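PDB 4CIT: vanadium-dependent haloperoxidase from Zobellia galactanivorans, which probably acts as a peroxidase that uses a bound vanadate to oxidise iodide with hydrogen peroxide. Local coordinates for residues 113-117 with 137-141; 118-122 with 160-164. All blocks are in the same frame, centred on the assembly; numbering follows the deposited sequence.

Overall arrangement
Both contacts use helix 108-123, at successive turns: contact 1 sets residues 113-117 against 137-141, and contact 2 sets residues 118-122 against 160-164. Their centres are about 13 Å apart, and they meet where Ala115 O lies 4.2 Å from Ala160 CB. The partner helices, 128-144 and 146-167, follow each other in the chain, and 146-167 also packs on contact 1 through Leu157. The centre of contact 1 lies about 24 Å from the centre of the chain, that of contact 2 about 19 Å. Neither includes a residue of the vanadate pocket. Helix 59-80, which packs on helix 108-123, carries Ala78 of the sodium site.

Contact 1. Residues 113-117 with 137-141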
loop_
_atom_site.group_PDB
_atom_site.type_symbol
_atom_site.label_atom_id
_atom_site.label_comp_id
_atom_site.label_asym_id
_atom_site.label_seq_id
_atom_site.Cartn_x
_atom_site.Cartn_y
_atom_site.Cartn_z
ATOM N N VAL A 113 -6.517 11.716 -15.303
ATOM C CA VAL A 113 -5.899 12.522 -14.224
ATOM C C VAL A 113 -6.959 13.264 -13.405
ATOM O O VAL A 113 -6.897 13.304 -12.187
ATOM C CB VAL A 113 -4.759 13.459 -14.674
ATOM C CG1 VAL A 113 -4.220 14.175 -13.453
ATOM C CG2 VAL A 113 -3.701 12.581 -15.383
ATOM N N VAL A 114 -7.962 13.778 -14.058
ATOM C CA VAL A 114 -9.041 14.501 -13.384
ATOM C C VAL A 114 -9.767 13.557 -12.459
ATOM O O VAL A 114 -10.022 13.871 -11.303
ATOM C CB VAL A 114 -10.046 15.082 -14.451
ATOM C CG1 VAL A 114 -11.392 15.422 -13.845
ATOM C CG2 VAL A 114 -9.528 16.388 -15.061
ATOM N N ALA A 115 -10.105 12.361 -12.973
ATOM C CA ALA A 115 -10.769 11.315 -12.106
ATOM C C ALA A 115 -9.907 10.957 -10.864
ATOM O O ALA A 115 -10.428 10.866 -9.715
ATOM C CB ALA A 115 -11.105 10.112 -12.945
ATOM N N HIS A 116 -8.614 10.739 -11.113
ATOM C CA HIS A 116 -7.659 10.344 -10.050
ATOM C C HIS A 116 -7.643 11.446 -8.944
ATOM O O HIS A 116 -7.770 11.155 -7.752
ATOM C CB HIS A 116 -6.294 10.112 -10.630
ATOM C CG HIS A 116 -5.348 9.513 -9.676
ATOM N ND1 HIS A 116 -4.759 10.235 -8.665
ATOM C CD2 HIS A 116 -4.910 8.227 -9.540
ATOM C CE1 HIS A 116 -4.038 9.405 -7.913
ATOM N NE2 HIS A 116 -4.091 8.196 -8.447
ATOM N N MET A 117 -7.495 12.724 -9.365
ATOM C CA MET A 117 -7.439 13.787 -8.393
ATOM C C MET A 117 -8.730 13.939 -7.645
ATOM O O MET A 117 -8.739 14.174 -6.447
ATOM C CB MET A 117 -7.032 15.112 -9.047
ATOM C CG MET A 117 -5.669 15.109 -9.621
ATOM S SD MET A 117 -4.965 16.723 -10.219
ATOM C CE MET A 117 -6.107 17.005 -11.581
ATOM N N LEU A 137 -3.002 22.845 -12.248
ATOM C CA LEU A 137 -3.020 22.118 -13.552
ATOM C C LEU A 137 -4.178 22.583 -14.404
ATOM O O LEU A 137 -4.035 22.879 -15.621
ATOM C CB LEU A 137 -3.172 20.627 -13.303
ATOM C CG LEU A 137 -1.885 19.991 -12.760
ATOM C CD1 LEU A 137 -2.170 18.535 -12.380
ATOM C CD2 LEU A 137 -0.830 20.038 -13.834
ATOM N N TYR A 138 -5.321 22.720 -13.782
ATOM C CA TYR A 138 -6.473 23.160 -14.528
ATOM C C TYR A 138 -6.174 24.548 -15.212
ATOM O O TYR A 138 -6.605 24.852 -16.334
ATOM C CB TYR A 138 -7.701 23.361 -13.610
ATOM C CG TYR A 138 -8.471 22.124 -13.235
ATOM C CD1 TYR A 138 -7.980 20.846 -13.465
ATOM C CD2 TYR A 138 -9.693 22.268 -12.592
ATOM C CE1 TYR A 138 -8.790 19.740 -13.176
ATOM C CE2 TYR A 138 -10.466 21.130 -12.192
ATOM C CZ TYR A 138 -9.992 19.895 -12.522
ATOM O OH TYR A 138 -10.748 18.781 -12.128
ATOM N N MET A 139 -5.550 25.412 -14.478
ATOM C CA MET A 139 -5.340 26.762 -15.015
ATOM C C MET A 139 -4.514 26.731 -16.284
ATOM O O MET A 139 -4.825 27.424 -17.280
ATOM C CB MET A 139 -4.678 27.686 -13.904
ATOM C CG MET A 139 -4.433 29.049 -14.402
ATOM S SD MET A 139 -3.463 30.018 -13.098
ATOM C CE MET A 139 -4.741 30.052 -11.957
ATOM N N VAL A 140 -3.497 25.856 -16.366
ATOM C CA VAL A 140 -2.669 25.796 -17.543
ATOM C C VAL A 140 -3.462 25.121 -18.653
ATOM O O VAL A 140 -3.439 25.534 -19.821
ATOM C CB VAL A 140 -1.407 24.970 -17.275
ATOM C CG1 VAL A 140 -0.671 24.687 -18.607
ATOM C CG2 VAL A 140 -0.504 25.773 -16.371
ATOM N N TRP A 141 -4.180 24.045 -18.303
ATOM C CA TRP A 141 -4.905 23.328 -19.353
ATOM C C TRP A 141 -5.988 24.190 -19.979
ATOM O O TRP A 141 -6.146 24.163 -21.230
ATOM C CB TRP A 141 -5.569 22.080 -18.743
ATOM C CG TRP A 141 -4.625 21.016 -18.334
ATOM C CD1 TRP A 141 -3.366 20.813 -18.758
ATOM C CD2 TRP A 141 -4.899 19.973 -17.327
ATOM N NE1 TRP A 141 -2.805 19.708 -18.069
ATOM C CE2 TRP A 141 -3.731 19.186 -17.210
ATOM C CE3 TRP A 141 -5.992 19.686 -16.520
ATOM C CZ2 TRP A 141 -3.659 18.066 -16.355
ATOM C CZ3 TRP A 141 -5.938 18.531 -15.669
ATOM C CH2 TRP A 141 -4.751 17.763 -15.590
HETATM O O HOH W 1 -9.954 16.687 -10.448
#
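Val114 and Tyr138 mark the closest backbone approach, CA to CA 9.1 Å, between two nearly antiparallel helical segments whose axes, 160° apart in direction, come no closer than 13.1 Å. So wide a gap is bridged by side chains. With CG anti to the carbonyl carbon (chi1 -81°), the Tyr138 ring end comes in across Val114 at about a right angle, with CE1 3.9 Å from Val114 CG2. The hydroxyl stops 3.8 Å from Val114 CG1 and joins a water, which also donates to Val114 O; no direct hydrogen bond crosses between the segments, and this water links them. Met117 slides past Tyr138 in the opposite direction. The bend at its chi3 (-66°) brings CE within 4.2 Å of Tyr138 CE1 and 4.3 Å of Trp141 CH2, while SD faces Leu137 CD1. Val113 CG1 meets the indole edge at CH2. A leucine in place of Tyr138 would probably leave the water without its partner on this helix and the two Val114 methyls less well packed. The segments belong to consecutive helices, 108-123 and 128-144, joined by a short connection: an antiparallel helical hairpin with apolar packing between its arms, in the largely helical fold of this haloperoxidase.

Contact 2. Residues 118-122 with 160-164; sequences ELSKR and ADHIG
Arg122 NH2 lies between two carboxylates: it reaches across to Asp161 OD1, 2.8 Å away, and makes a weak bond of 3.2 Å to Glu118 OE2 one turn back on its own helix. The bond to Asp161 is bent, 138° at the hydrogen, and arrives nearly along the C-O axis of OD1; it lies close to the guanidinium plane, which is turned 40° from the carboxylate. The firmer hold on Glu118 comes from Arg122 NE, 2.7 Å from Glu118 OE2 at 160° on the anti side, while Lys121 NZ takes Glu118 OE1 from the syn side. Four residues thus form one salt-bridge network, and the guanidinium between the carboxylates probably eases the repulsion between Glu118 and Asp161. Its third nitrogen, NH1, is tied to a water that donates to Asp161 O, so that the edges of the group hold it in orientation. The arginine chain runs extended from CG to NE, and Arg122 NH1 ends 4.0 Å from Gly164 CA, where the absence of a side chain permits the approach.

Deeper in, Leu119 of helix 108-123 packs against helix 146-167. Leu119 crosses Ile163 at about a right angle, its CD1 3.7 Å from Ile163 CG2, and its CD2 touches Ala160 O while also lying over one face of the Arg122 guanidinium, toward its rim. Ala160 CB touches both Leu119 CG and Glu118 CG, the latter 3.7 Å off, matching the closest backbone pair, Leu119 and Ala160. The axes of the two segments approach to 10.5 Å. Helix 59-80 closes the apolar end, with Pro69 and Ala72 against Leu119 and Ala72 also against Ile163; Lys121 meanwhile packs on Met130 and Glu131 of helix 128-144.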
loop_
_atom_site.group_PDB
_atom_site.type_symbol
_atom_site.label_atom_id
_atom_site.label_comp_id
_atom_site.label_asym_id
_atom_site.label_seq_id
_atom_site.Cartn_x
_atom_site.Cartn_y
_atom_site.Cartn_z
ATOM N N GLU A 118 -9.858 13.851 -8.354
ATOM C CA GLU A 118 -11.134 14.052 -7.676
ATOM C C GLU A 118 -11.388 12.962 -6.607
ATOM O O GLU A 118 -11.753 13.249 -5.480
ATOM C CB GLU A 118 -12.302 13.924 -8.727
ATOM C CG GLU A 118 -13.710 13.806 -8.166
ATOM C CD GLU A 118 -14.188 14.956 -7.314
ATOM O OE1 GLU A 118 -13.601 16.030 -7.320
ATOM O OE2 GLU A 118 -15.089 14.716 -6.460
ATOM N N LEU A 119 -11.110 11.680 -6.934
ATOM C CA LEU A 119 -11.301 10.625 -5.932
ATOM C C LEU A 119 -10.280 10.701 -4.820
ATOM O O LEU A 119 -10.639 10.480 -3.655
ATOM C CB LEU A 119 -11.302 9.237 -6.557
ATOM C CG LEU A 119 -12.503 9.097 -7.453
ATOM C CD1 LEU A 119 -12.451 7.762 -8.031
ATOM C CD2 LEU A 119 -13.821 9.185 -6.714
ATOM N N SER A 120 -9.050 11.039 -5.160
ATOM C CA SER A 120 -8.029 11.238 -4.146
ATOM C C SER A 120 -8.496 12.325 -3.105
ATOM O O SER A 120 -8.405 12.121 -1.919
ATOM C CB SER A 120 -6.747 11.631 -4.727
ATOM O OG SER A 120 -6.166 10.577 -5.452
ATOM N N LYS A 121 -9.030 13.433 -3.603
ATOM C CA LYS A 121 -9.585 14.517 -2.800
ATOM C C LYS A 121 -10.675 13.998 -1.914
ATOM O O LYS A 121 -10.692 14.342 -0.727
ATOM C CB LYS A 121 -10.125 15.619 -3.682
ATOM C CG LYS A 121 -10.622 16.889 -3.034
ATOM C CD LYS A 121 -11.673 17.543 -3.928
ATOM C CE LYS A 121 -13.001 16.806 -3.779
ATOM N NZ LYS A 121 -13.999 17.316 -4.784
ATOM N N ARG A 122 -11.595 13.197 -2.423
ATOM C CA ARG A 122 -12.643 12.654 -1.591
ATOM C C ARG A 122 -12.153 11.755 -0.456
ATOM O O ARG A 122 -12.828 11.698 0.584
ATOM C CB ARG A 122 -13.649 11.886 -2.399
ATOM C CG ARG A 122 -14.379 12.677 -3.413
ATOM C CD ARG A 122 -15.509 11.856 -3.998
ATOM N NE ARG A 122 -15.900 12.379 -5.288
ATOM C CZ ARG A 122 -16.906 11.853 -5.987
ATOM N NH1 ARG A 122 -17.606 10.810 -5.490
ATOM N NH2 ARG A 122 -17.217 12.366 -7.172
ATOM N N ALA A 160 -15.501 9.506 -12.167
ATOM C CA ALA A 160 -15.271 9.572 -10.753
ATOM C C ALA A 160 -16.552 9.410 -9.990
ATOM O O ALA A 160 -16.558 8.752 -8.927
ATOM C CB ALA A 160 -14.621 10.918 -10.355
ATOM N N ASP A 161 -17.699 9.927 -10.497
ATOM C CA ASP A 161 -18.910 9.753 -9.795
ATOM C C ASP A 161 -19.303 8.282 -9.804
ATOM O O ASP A 161 -19.876 7.801 -8.826
ATOM C CB ASP A 161 -20.113 10.580 -10.328
ATOM C CG ASP A 161 -19.956 12.111 -10.057
ATOM O OD1 ASP A 161 -19.222 12.566 -9.079
ATOM O OD2 ASP A 161 -20.556 12.861 -10.857
ATOM N N HIS A 162 -19.080 7.595 -10.915
ATOM C CA HIS A 162 -19.464 6.206 -11.014
ATOM C C HIS A 162 -18.643 5.399 -10.026
ATOM O O HIS A 162 -19.163 4.519 -9.270
ATOM C CB HIS A 162 -19.411 5.706 -12.465
ATOM C CG HIS A 162 -19.645 4.226 -12.611
ATOM N ND1 HIS A 162 -20.896 3.713 -12.814
ATOM C CD2 HIS A 162 -18.790 3.165 -12.634
ATOM C CE1 HIS A 162 -20.832 2.393 -12.904
ATOM N NE2 HIS A 162 -19.548 2.035 -12.820
ATOM N N ILE A 163 -17.337 5.595 -10.111
ATOM C CA ILE A 163 -16.438 4.857 -9.258
ATOM C C ILE A 163 -16.682 5.207 -7.773
ATOM O O ILE A 163 -16.706 4.287 -6.901
ATOM C CB ILE A 163 -14.998 5.105 -9.651
ATOM C CG1 ILE A 163 -14.814 4.633 -11.106
ATOM C CG2 ILE A 163 -14.082 4.486 -8.597
ATOM C CD1 ILE A 163 -14.827 3.141 -11.327
ATOM N N GLY A 164 -17.007 6.466 -7.519
ATOM C CA GLY A 164 -17.391 6.914 -6.147
ATOM C C GLY A 164 -18.609 6.174 -5.557
ATOM O O GLY A 164 -18.615 5.806 -4.397
HETATM O O HOH W 2 -19.860 9.405 -6.563
#